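PDB 5M43: protein-tyrosine-phosphatase from Chaetomium thermophilum var. thermophilum DSM 1495, which probably dephosphorylates tyrosine and serine/threonine residues of proteins as a Yvh1-type dual-specificity phosphatase, and is represented here by its phosphatase domain. Local coordinates for residues 24-29 / 98-103; 32-37 / 47-52; 137-142 / 162-167. All coordinates share one frame; numbering follows the deposited sequence.

The three contacts illustrate how a phosphatase domain is tied together at separate places along its chain. From the N terminus, residues 24-29 form the first helix involved, and interaction 1 brings strand 99-102 back to it, closing a long loop. Within that span interaction 2 joins 32-37 to 47-52 and closes a much shorter one, so the two contacts nest. They also touch in space: strands 33-36 and 99-102 are neighbours in the central sheet, and helix 23-29 also packs on segment 47-52. Interaction 3 follows in series, pairing 137-142 with 162-167 on the opposite side of the chain's centre. It clasps two late helices, with its centre about 25 Å from that of interaction 1.

Interaction 1. Residues 24-29 / 98-103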
loop_
_atom_site.group_PDB
_atom_site.type_symbol
_atom_site.label_atom_id
_atom_site.label_comp_id
_atom_site.label_asym_id
_atom_site.label_seq_id
_atom_site.Cartn_x
_atom_site.Cartn_y
_atom_site.Cartn_z
ATOM N N ARG A 24 -12.062 10.939 12.514
ATOM C CA ARG A 24 -11.619 12.303 12.245
ATOM C C ARG A 24 -10.566 12.358 11.149
ATOM O O ARG A 24 -10.557 13.282 10.330
ATOM C CB ARG A 24 -11.087 12.902 13.536
ATOM C CG ARG A 24 -10.916 14.391 13.442
ATOM C CD ARG A 24 -10.214 14.927 14.695
ATOM N NE ARG A 24 -11.007 14.811 15.897
ATOM C CZ ARG A 24 -11.914 15.706 16.300
ATOM N NH1 ARG A 24 -12.199 16.782 15.566
ATOM N NH2 ARG A 24 -12.553 15.535 17.444
ATOM N N LEU A 25 -9.657 11.382 11.115
ATOM C CA LEU A 25 -8.588 11.396 10.126
ATOM C C LEU A 25 -9.097 10.901 8.788
ATOM O O LEU A 25 -8.644 11.368 7.747
ATOM C CB LEU A 25 -7.408 10.510 10.588
ATOM C CG LEU A 25 -6.770 10.921 11.937
ATOM C CD1 LEU A 25 -5.499 10.093 12.118
ATOM C CD2 LEU A 25 -6.452 12.408 11.962
ATOM N N ILE A 26 -9.966 9.876 8.799
ATOM C CA ILE A 26 -10.599 9.453 7.551
ATOM C C ILE A 26 -11.292 10.645 6.898
ATOM O O ILE A 26 -11.173 10.871 5.682
ATOM C CB ILE A 26 -11.590 8.316 7.882
ATOM C CG1 ILE A 26 -10.879 7.093 8.526
ATOM C CG2 ILE A 26 -12.497 8.030 6.697
ATOM C CD1 ILE A 26 -9.576 6.669 7.948
ATOM N N LYS A 27 -12.020 11.437 7.696
ATOM C CA LYS A 27 -12.740 12.592 7.142
ATOM C C LYS A 27 -11.775 13.690 6.717
ATOM O O LYS A 27 -11.981 14.329 5.681
ATOM C CB LYS A 27 -13.765 13.128 8.138
ATOM C CG LYS A 27 -14.994 12.196 8.276
ATOM C CD LYS A 27 -15.525 12.232 9.712
ATOM C CE LYS A 27 -16.219 13.543 10.024
ATOM N NZ LYS A 27 -17.375 13.716 9.068
ATOM N N GLU A 28 -10.703 13.915 7.506
ATOM C CA GLU A 28 -9.742 14.982 7.174
ATOM C C GLU A 28 -9.107 14.777 5.814
ATOM O O GLU A 28 -8.964 15.726 5.029
ATOM C CB GLU A 28 -8.633 15.035 8.235
ATOM C CG GLU A 28 -7.549 16.100 7.947
ATOM C CD GLU A 28 -6.416 16.121 8.946
ATOM O OE1 GLU A 28 -6.413 15.248 9.861
ATOM O OE2 GLU A 28 -5.557 16.999 8.812
ATOM N N HIS A 29 -8.742 13.531 5.505
ATOM C CA HIS A 29 -8.090 13.213 4.254
ATOM C C HIS A 29 -9.066 12.764 3.198
ATOM O O HIS A 29 -8.611 12.484 2.085
ATOM C CB HIS A 29 -7.022 12.117 4.503
ATOM C CG HIS A 29 -5.981 12.564 5.490
ATOM N ND1 HIS A 29 -5.255 13.723 5.299
ATOM C CD2 HIS A 29 -5.575 12.045 6.676
ATOM C CE1 HIS A 29 -4.446 13.900 6.325
ATOM N NE2 HIS A 29 -4.601 12.891 7.164
ATOM N N VAL A 98 -9.700 8.168 -2.771
ATOM C CA VAL A 98 -8.558 8.394 -1.893
ATOM C C VAL A 98 -8.338 7.124 -1.088
ATOM O O VAL A 98 -9.225 6.699 -0.328
ATOM C CB VAL A 98 -8.793 9.590 -0.948
ATOM C CG1 VAL A 98 -7.651 9.722 0.144
ATOM C CG2 VAL A 98 -8.923 10.890 -1.793
ATOM N N VAL A 99 -7.156 6.529 -1.226
ATOM C CA VAL A 99 -6.890 5.212 -0.679
ATOM C C VAL A 99 -5.969 5.280 0.533
ATOM O O VAL A 99 -4.857 5.835 0.446
ATOM C CB VAL A 99 -6.230 4.295 -1.709
ATOM C CG1 VAL A 99 -5.940 2.885 -1.087
ATOM C CG2 VAL A 99 -7.111 4.152 -2.964
ATOM N N LEU A 100 -6.411 4.681 1.643
ATOM C CA LEU A 100 -5.561 4.449 2.824
ATOM C C LEU A 100 -5.163 2.983 2.813
ATOM O O LEU A 100 -6.041 2.127 2.703
ATOM C CB LEU A 100 -6.301 4.746 4.128
ATOM C CG LEU A 100 -5.613 4.217 5.397
ATOM C CD1 LEU A 100 -4.255 4.964 5.633
ATOM C CD2 LEU A 100 -6.584 4.452 6.599
ATOM N N VAL A 101 -3.869 2.714 2.990
ATOM C CA VAL A 101 -3.371 1.364 3.217
ATOM C C VAL A 101 -2.852 1.369 4.645
ATOM O O VAL A 101 -1.978 2.178 4.991
ATOM C CB VAL A 101 -2.272 0.971 2.220
ATOM C CG1 VAL A 101 -1.800 -0.539 2.483
ATOM C CG2 VAL A 101 -2.748 1.128 0.749
ATOM N N HIS A 102 -3.359 0.478 5.488
ATOM C CA HIS A 102 -2.840 0.479 6.858
ATOM C C HIS A 102 -2.529 -0.936 7.345
ATOM O O HIS A 102 -3.004 -1.935 6.797
ATOM C CB HIS A 102 -3.846 1.118 7.887
ATOM C CG HIS A 102 -4.920 0.160 8.306
ATOM N ND1 HIS A 102 -4.812 -0.637 9.434
ATOM C CD2 HIS A 102 -6.117 -0.156 7.729
ATOM C CE1 HIS A 102 -5.885 -1.393 9.529
ATOM N NE2 HIS A 102 -6.697 -1.108 8.527
ATOM N N CYS A 103 -1.808 -1.014 8.465
ATOM C CA CYS A 103 -1.604 -2.308 9.130
ATOM C C CYS A 103 -1.628 -2.048 10.633
ATOM O O CYS A 103 -2.448 -1.234 11.075
ATOM C CB CYS A 103 -0.293 -2.995 8.691
ATOM S SG CYS A 103 1.235 -2.015 8.817
#
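Ile26 and Leu100 supply the apolar part of this contact, in which a helix rests lightly on a strand of the central sheet. Ile26 CD1 meets Leu100 CD2 at 4.0 Å; the side chains cross at about a right angle and meet through one terminal methyl each. CG1 of Ile26 lies beside the backbone N (chi1 -60°) and chi2 of -42° folds the chain, and together they set CD1 on the strand's side although the CB points neither at it nor away.

A second kind of touch, between backbone and methyl, lies three residues on, where His29 O stands 3.5 Å from Val98 CG1. No hydrogen bond joins the two segments. The His29 imidazole meets the ring of Phe13 on strand 12-15, which also receives the side chains of Val98 and Leu100.

A side-chain hydrogen bond lies at the C-terminal end of the strand. His102 ND1 donates to Cys103 O over 2.9 Å, nearly straight at 161°, with the acceptor near the plane of the imidazole. NE2 of His102 is hydrogen-bonded to Ser36 OG, so both ring nitrogens are engaged and the ring's rotation is fixed. His102 and Cys103 open the HCX5R signature, consistent with a central strand delivering the phosphate-binding P-loop of the protein-tyrosine phosphatase fold.

Interaction 2. Residues 32-37 / 47-52; sequences THILSV and EAFRHV
Ile34 against Phe49, and Thr32 against Val52, make this a buried, mainly apolar contact between a strand and the short, irregular helical turn that follows it in a beta-alpha-beta unit. The isoleucine is stretched out: CG1 lies opposite the carbonyl carbon and chi2 is -179°, which puts CD1 at the far end of the side chain. There it meets the rim of the phenyl ring, in the ring plane, with CE1 of Phe49 3.9 Å from CD1 of Ile34 and CD1 of the ring slightly farther off. The methyl thus abuts an edge of the ring, leaving this strand residue off both faces.

Where the chain leaves the helix, the backbones themselves come close. Val52 CA points a C-H at Thr32 O over 3.5 Å, with a bent angle of 131° at the hydrogen. The same carbonyl also accepts from a water at 2.8 Å from Thr32 O, and that water gives its other hydrogen to His51 O at 3.1 Å, bridging the two segments without a direct hydrogen bond. The hydroxyl of Thr32 turns the other way: OG1 of Thr32 is hydrogen-bonded to His33 ND1 at 2.7 Å, in the plane of the imidazole; separately, it accepts from Val98 N.

Around this pair, helix 23-29 covers Phe49 through Ala23 and Ile26, while Lys27 forms a salt bridge with Glu47. Strand 33-36 itself runs between strands 99-102 and 53-56, and its Leu35 packs on helix 71-83.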
loop_
_atom_site.group_PDB
_atom_site.type_symbol
_atom_site.label_atom_id
_atom_site.label_comp_id
_atom_site.label_asym_id
_atom_site.label_seq_id
_atom_site.Cartn_x
_atom_site.Cartn_y
_atom_site.Cartn_z
ATOM N N THR A 32 -11.693 7.309 0.876
ATOM C CA THR A 32 -12.852 6.575 0.370
ATOM C C THR A 32 -12.635 5.072 0.352
ATOM O O THR A 32 -13.612 4.300 0.260
ATOM C CB THR A 32 -13.171 7.030 -1.065
ATOM O OG1 THR A 32 -12.013 6.842 -1.897
ATOM C CG2 THR A 32 -13.566 8.498 -1.123
ATOM N N HIS A 33 -11.389 4.636 0.409
ATOM C CA HIS A 33 -11.026 3.230 0.255
ATOM C C HIS A 33 -10.013 2.911 1.321
ATOM O O HIS A 33 -9.074 3.679 1.506
ATOM C CB HIS A 33 -10.396 2.912 -1.124
ATOM C CG HIS A 33 -11.349 3.020 -2.267
ATOM N ND1 HIS A 33 -11.895 4.213 -2.682
ATOM C CD2 HIS A 33 -11.806 2.075 -3.121
ATOM C CE1 HIS A 33 -12.682 3.993 -3.731
ATOM N NE2 HIS A 33 -12.648 2.697 -4.007
ATOM N N ILE A 34 -10.188 1.788 2.014
ATOM C CA ILE A 34 -9.222 1.346 3.019
ATOM C C ILE A 34 -8.787 -0.077 2.675
ATOM O O ILE A 34 -9.632 -0.981 2.565
ATOM C CB ILE A 34 -9.802 1.389 4.442
ATOM C CG1 ILE A 34 -10.133 2.858 4.833
ATOM C CG2 ILE A 34 -8.829 0.733 5.460
ATOM C CD1 ILE A 34 -10.693 2.993 6.219
ATOM N N LEU A 35 -7.475 -0.268 2.484
ATOM C CA LEU A 35 -6.873 -1.606 2.393
ATOM C C LEU A 35 -6.200 -1.897 3.724
ATOM O O LEU A 35 -5.230 -1.218 4.091
ATOM C CB LEU A 35 -5.864 -1.627 1.245
ATOM C CG LEU A 35 -5.044 -2.924 1.158
ATOM C CD1 LEU A 35 -5.963 -4.137 0.923
ATOM C CD2 LEU A 35 -3.994 -2.830 0.053
ATOM N N SER A 36 -6.721 -2.897 4.445
ATOM C CA SER A 36 -6.120 -3.377 5.686
ATOM C C SER A 36 -5.206 -4.545 5.345
ATOM O O SER A 36 -5.676 -5.646 5.022
ATOM C CB SER A 36 -7.185 -3.793 6.704
ATOM O OG SER A 36 -8.159 -2.762 6.897
ATOM N N VAL A 37 -3.895 -4.338 5.472
ATOM C CA VAL A 37 -2.960 -5.446 5.274
ATOM C C VAL A 37 -2.784 -6.053 6.661
ATOM O O VAL A 37 -1.707 -5.954 7.259
ATOM C CB VAL A 37 -1.632 -4.979 4.669
ATOM C CG1 VAL A 37 -0.794 -6.161 4.193
ATOM C CG2 VAL A 37 -1.890 -4.038 3.414
ATOM N N GLU A 47 -20.595 7.050 10.687
ATOM C CA GLU A 47 -20.839 7.661 9.380
ATOM C C GLU A 47 -19.570 7.770 8.552
ATOM O O GLU A 47 -19.614 7.668 7.325
ATOM C CB GLU A 47 -21.471 9.051 9.563
ATOM C CG GLU A 47 -20.528 10.110 10.194
ATOM C CD GLU A 47 -19.714 10.926 9.178
ATOM O OE1 GLU A 47 -19.867 10.717 7.957
ATOM O OE2 GLU A 47 -18.912 11.789 9.615
ATOM N N ALA A 48 -18.426 7.983 9.197
ATOM C CA ALA A 48 -17.183 8.142 8.452
ATOM C C ALA A 48 -16.818 6.871 7.708
ATOM O O ALA A 48 -16.125 6.917 6.679
ATOM C CB ALA A 48 -16.045 8.509 9.409
ATOM N N PHE A 49 -17.224 5.719 8.229
ATOM C CA PHE A 49 -16.857 4.447 7.606
ATOM C C PHE A 49 -17.991 3.782 6.851
ATOM O O PHE A 49 -17.733 2.817 6.130
ATOM C CB PHE A 49 -16.321 3.465 8.665
ATOM C CG PHE A 49 -15.052 3.948 9.352
ATOM C CD1 PHE A 49 -13.813 3.691 8.779
ATOM C CD2 PHE A 49 -15.103 4.669 10.556
ATOM C CE1 PHE A 49 -12.629 4.158 9.370
ATOM C CE2 PHE A 49 -13.929 5.133 11.161
ATOM C CZ PHE A 49 -12.679 4.860 10.590
ATOM N N ARG A 50 -19.221 4.295 6.969
ATOM C CA ARG A 50 -20.393 3.561 6.500
ATOM C C ARG A 50 -20.293 3.207 5.021
ATOM O O ARG A 50 -20.712 2.109 4.607
ATOM C CB ARG A 50 -21.649 4.380 6.768
ATOM C CG ARG A 50 -22.865 3.937 5.953
ATOM C CD ARG A 50 -24.143 4.508 6.548
ATOM N NE ARG A 50 -24.411 3.924 7.863
ATOM C CZ ARG A 50 -24.973 2.729 8.052
ATOM N NH1 ARG A 50 -25.333 1.983 7.013
ATOM N NH2 ARG A 50 -25.176 2.270 9.282
ATOM N N HIS A 51 -19.737 4.099 4.202
ATOM C CA HIS A 51 -19.677 3.818 2.769
ATOM C C HIS A 51 -18.260 3.604 2.242
ATOM O O HIS A 51 -18.060 3.616 1.026
ATOM C CB HIS A 51 -20.374 4.942 1.992
ATOM C CG HIS A 51 -21.830 5.107 2.342
ATOM N ND1 HIS A 51 -22.813 4.247 1.894
ATOM C CD2 HIS A 51 -22.461 6.021 3.123
ATOM C CE1 HIS A 51 -23.983 4.630 2.374
ATOM N NE2 HIS A 51 -23.798 5.701 3.125
ATOM N N VAL A 52 -17.263 3.424 3.108
ATOM C CA VAL A 52 -15.920 3.209 2.584
ATOM C C VAL A 52 -15.851 1.840 1.929
ATOM O O VAL A 52 -16.562 0.899 2.311
ATOM C CB VAL A 52 -14.847 3.370 3.678
ATOM C CG1 VAL A 52 -14.991 4.755 4.340
ATOM C CG2 VAL A 52 -14.939 2.239 4.675
HETATM O O HOH W 1 -16.037 4.787 -1.062
#

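Interaction 3. Residues 137-142 / 162-167; sequences EAVSRA and QLEMWW
Leu163 is the first residue of segment 162-167 to meet the other helix, and its partner is Val139. The two side chains cross at about a right angle. Leu163 CB lies 3.9 Å from Val139 CG2, and from CG1 at a like distance, so the valine straddles it with both methyls. Val139 CG2 also sits 3.7 Å from Leu163 O, bringing the methyl down onto the helix backbone itself. With chi1 at 171°, CG2 of Val139 stands opposite its own carbonyl carbon and beside its N, which points it at the Leu163 carbonyl.

Glu164 comes next, as the residue closest in backbone terms to Val139, and the aliphatic base of its side chain does the touching: CG of Glu164 is 4.0 Å from Val139 CG2. Trp166, further on, faces helix 71-83 and gives its NE1 hydrogen to Ala116 O.

Trp167 completes the contact by laying one face of its indole over Ala138. The CB of that alanine stands 3.7 Å from the centroid of the six-membered ring, only 16° off its normal, a CH-pi contact. With an alanine here in place of the indole, Ala138 would probably lose this aromatic cover and a gap would open between the helices. The ring also packs on Leu119.

The helix segments cross at 113° with axes 9.3 Å apart, and both pack on helix 109-121, the helix following the P-loop, in the helical layer characteristic of dual-specificity phosphatase domains.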
loop_
_atom_site.group_PDB
_atom_site.type_symbol
_atom_site.label_atom_id
_atom_site.label_comp_id
_atom_site.label_asym_id
_atom_site.label_seq_id
_atom_site.Cartn_x
_atom_site.Cartn_y
_atom_site.Cartn_z
ATOM N N GLU A 137 18.068 -3.100 -5.341
ATOM C CA GLU A 137 18.194 -1.641 -5.445
ATOM C C GLU A 137 16.857 -0.990 -5.785
ATOM O O GLU A 137 16.505 0.047 -5.215
ATOM C CB GLU A 137 19.258 -1.240 -6.464
ATOM C CG GLU A 137 19.058 0.218 -6.949
ATOM C CD GLU A 137 20.327 0.913 -7.445
ATOM O OE1 GLU A 137 21.356 0.221 -7.676
ATOM O OE2 GLU A 137 20.259 2.147 -7.686
ATOM N N ALA A 138 16.054 -1.616 -6.653
ATOM C CA ALA A 138 14.766 -1.007 -6.998
ATOM C C ALA A 138 13.861 -0.935 -5.776
ATOM O O ALA A 138 13.220 0.092 -5.498
ATOM C CB ALA A 138 14.126 -1.813 -8.142
ATOM N N VAL A 139 13.813 -2.030 -5.010
ATOM C CA VAL A 139 12.966 -2.065 -3.829
ATOM C C VAL A 139 13.449 -1.032 -2.822
ATOM O O VAL A 139 12.652 -0.375 -2.136
ATOM C CB VAL A 139 12.981 -3.497 -3.246
ATOM C CG1 VAL A 139 12.300 -3.565 -1.876
ATOM C CG2 VAL A 139 12.273 -4.438 -4.214
ATOM N N SER A 140 14.771 -0.928 -2.679
ATOM C CA SER A 140 15.338 0.026 -1.718
ATOM C C SER A 140 14.961 1.455 -2.090
ATOM O O SER A 140 14.654 2.301 -1.221
ATOM C CB SER A 140 16.857 -0.134 -1.683
ATOM O OG SER A 140 17.392 0.933 -0.866
ATOM N N ARG A 141 15.002 1.754 -3.376
ATOM C CA ARG A 141 14.638 3.098 -3.786
ATOM C C ARG A 141 13.165 3.379 -3.516
ATOM O O ARG A 141 12.802 4.515 -3.161
ATOM C CB ARG A 141 14.996 3.300 -5.262
ATOM C CG ARG A 141 16.512 3.345 -5.438
ATOM C CD ARG A 141 16.977 3.188 -6.875
ATOM N NE ARG A 141 16.373 4.208 -7.721
ATOM C CZ ARG A 141 16.793 4.492 -8.949
ATOM N NH1 ARG A 141 16.178 5.440 -9.656
ATOM N NH2 ARG A 141 17.833 3.843 -9.459
ATOM N N ALA A 142 12.287 2.378 -3.699
ATOM C CA ALA A 142 10.867 2.577 -3.396
ATOM C C ALA A 142 10.656 2.720 -1.890
ATOM O O ALA A 142 9.853 3.561 -1.454
ATOM C CB ALA A 142 10.017 1.415 -3.947
ATOM N N GLN A 162 10.410 -10.776 -0.789
ATOM C CA GLN A 162 9.271 -11.011 -1.678
ATOM C C GLN A 162 9.040 -9.842 -2.607
ATOM O O GLN A 162 8.551 -10.039 -3.706
ATOM C CB GLN A 162 8.013 -11.308 -0.856
ATOM C CG GLN A 162 8.195 -12.616 -0.032
ATOM C CD GLN A 162 7.090 -12.939 0.924
ATOM O OE1 GLN A 162 7.343 -13.121 2.136
ATOM N NE2 GLN A 162 5.920 -13.172 0.414
ATOM N N LEU A 163 9.313 -8.620 -2.146
ATOM C CA LEU A 163 9.226 -7.475 -3.061
ATOM C C LEU A 163 10.257 -7.572 -4.170
ATOM O O LEU A 163 10.001 -7.142 -5.305
ATOM C CB LEU A 163 9.418 -6.163 -2.288
ATOM C CG LEU A 163 8.201 -5.822 -1.432
ATOM C CD1 LEU A 163 8.609 -4.663 -0.480
ATOM C CD2 LEU A 163 6.988 -5.402 -2.275
ATOM N N GLU A 164 11.440 -8.126 -3.868
ATOM C CA GLU A 164 12.416 -8.354 -4.928
ATOM C C GLU A 164 11.892 -9.397 -5.896
ATOM O O GLU A 164 12.028 -9.235 -7.121
ATOM C CB GLU A 164 13.774 -8.784 -4.346
ATOM C CG GLU A 164 14.515 -7.665 -3.580
ATOM C CD GLU A 164 15.676 -8.210 -2.734
ATOM O OE1 GLU A 164 16.144 -7.459 -1.853
ATOM O OE2 GLU A 164 16.071 -9.368 -2.932
ATOM N N MET A 165 11.245 -10.449 -5.372
ATOM C CA MET A 165 10.594 -11.418 -6.277
ATOM C C MET A 165 9.545 -10.743 -7.152
ATOM O O MET A 165 9.480 -10.985 -8.361
ATOM C CB MET A 165 9.917 -12.541 -5.478
ATOM C CG MET A 165 10.764 -13.142 -4.426
ATOM S SD MET A 165 10.026 -14.631 -3.717
ATOM C CE MET A 165 8.880 -14.300 -2.510
ATOM N N TRP A 166 8.698 -9.919 -6.538
ATOM C CA TRP A 166 7.664 -9.165 -7.275
ATOM C C TRP A 166 8.254 -8.388 -8.454
ATOM O O TRP A 166 7.789 -8.509 -9.607
ATOM C CB TRP A 166 6.999 -8.241 -6.258
ATOM C CG TRP A 166 5.919 -7.307 -6.804
ATOM C CD1 TRP A 166 5.914 -5.931 -6.765
ATOM C CD2 TRP A 166 4.682 -7.707 -7.415
ATOM N NE1 TRP A 166 4.753 -5.459 -7.340
ATOM C CE2 TRP A 166 3.967 -6.513 -7.710
ATOM C CE3 TRP A 166 4.098 -8.958 -7.702
ATOM C CZ2 TRP A 166 2.719 -6.522 -8.290
ATOM C CZ3 TRP A 166 2.855 -8.975 -8.274
ATOM C CH2 TRP A 166 2.173 -7.746 -8.565
ATOM N N TRP A 167 9.320 -7.636 -8.197
ATOM C CA TRP A 167 10.017 -6.889 -9.259
ATOM C C TRP A 167 10.547 -7.817 -10.338
ATOM O O TRP A 167 10.367 -7.590 -11.552
ATOM C CB TRP A 167 11.184 -6.118 -8.639
ATOM C CG TRP A 167 12.019 -5.297 -9.609
ATOM C CD1 TRP A 167 13.232 -5.615 -10.127
ATOM C CD2 TRP A 167 11.705 -3.981 -10.107
ATOM N NE1 TRP A 167 13.702 -4.601 -10.918
ATOM C CE2 TRP A 167 12.792 -3.573 -10.910
ATOM C CE3 TRP A 167 10.608 -3.127 -9.966
ATOM C CZ2 TRP A 167 12.801 -2.336 -11.590
ATOM C CZ3 TRP A 167 10.645 -1.886 -10.587
ATOM C CH2 TRP A 167 11.719 -1.528 -11.430
#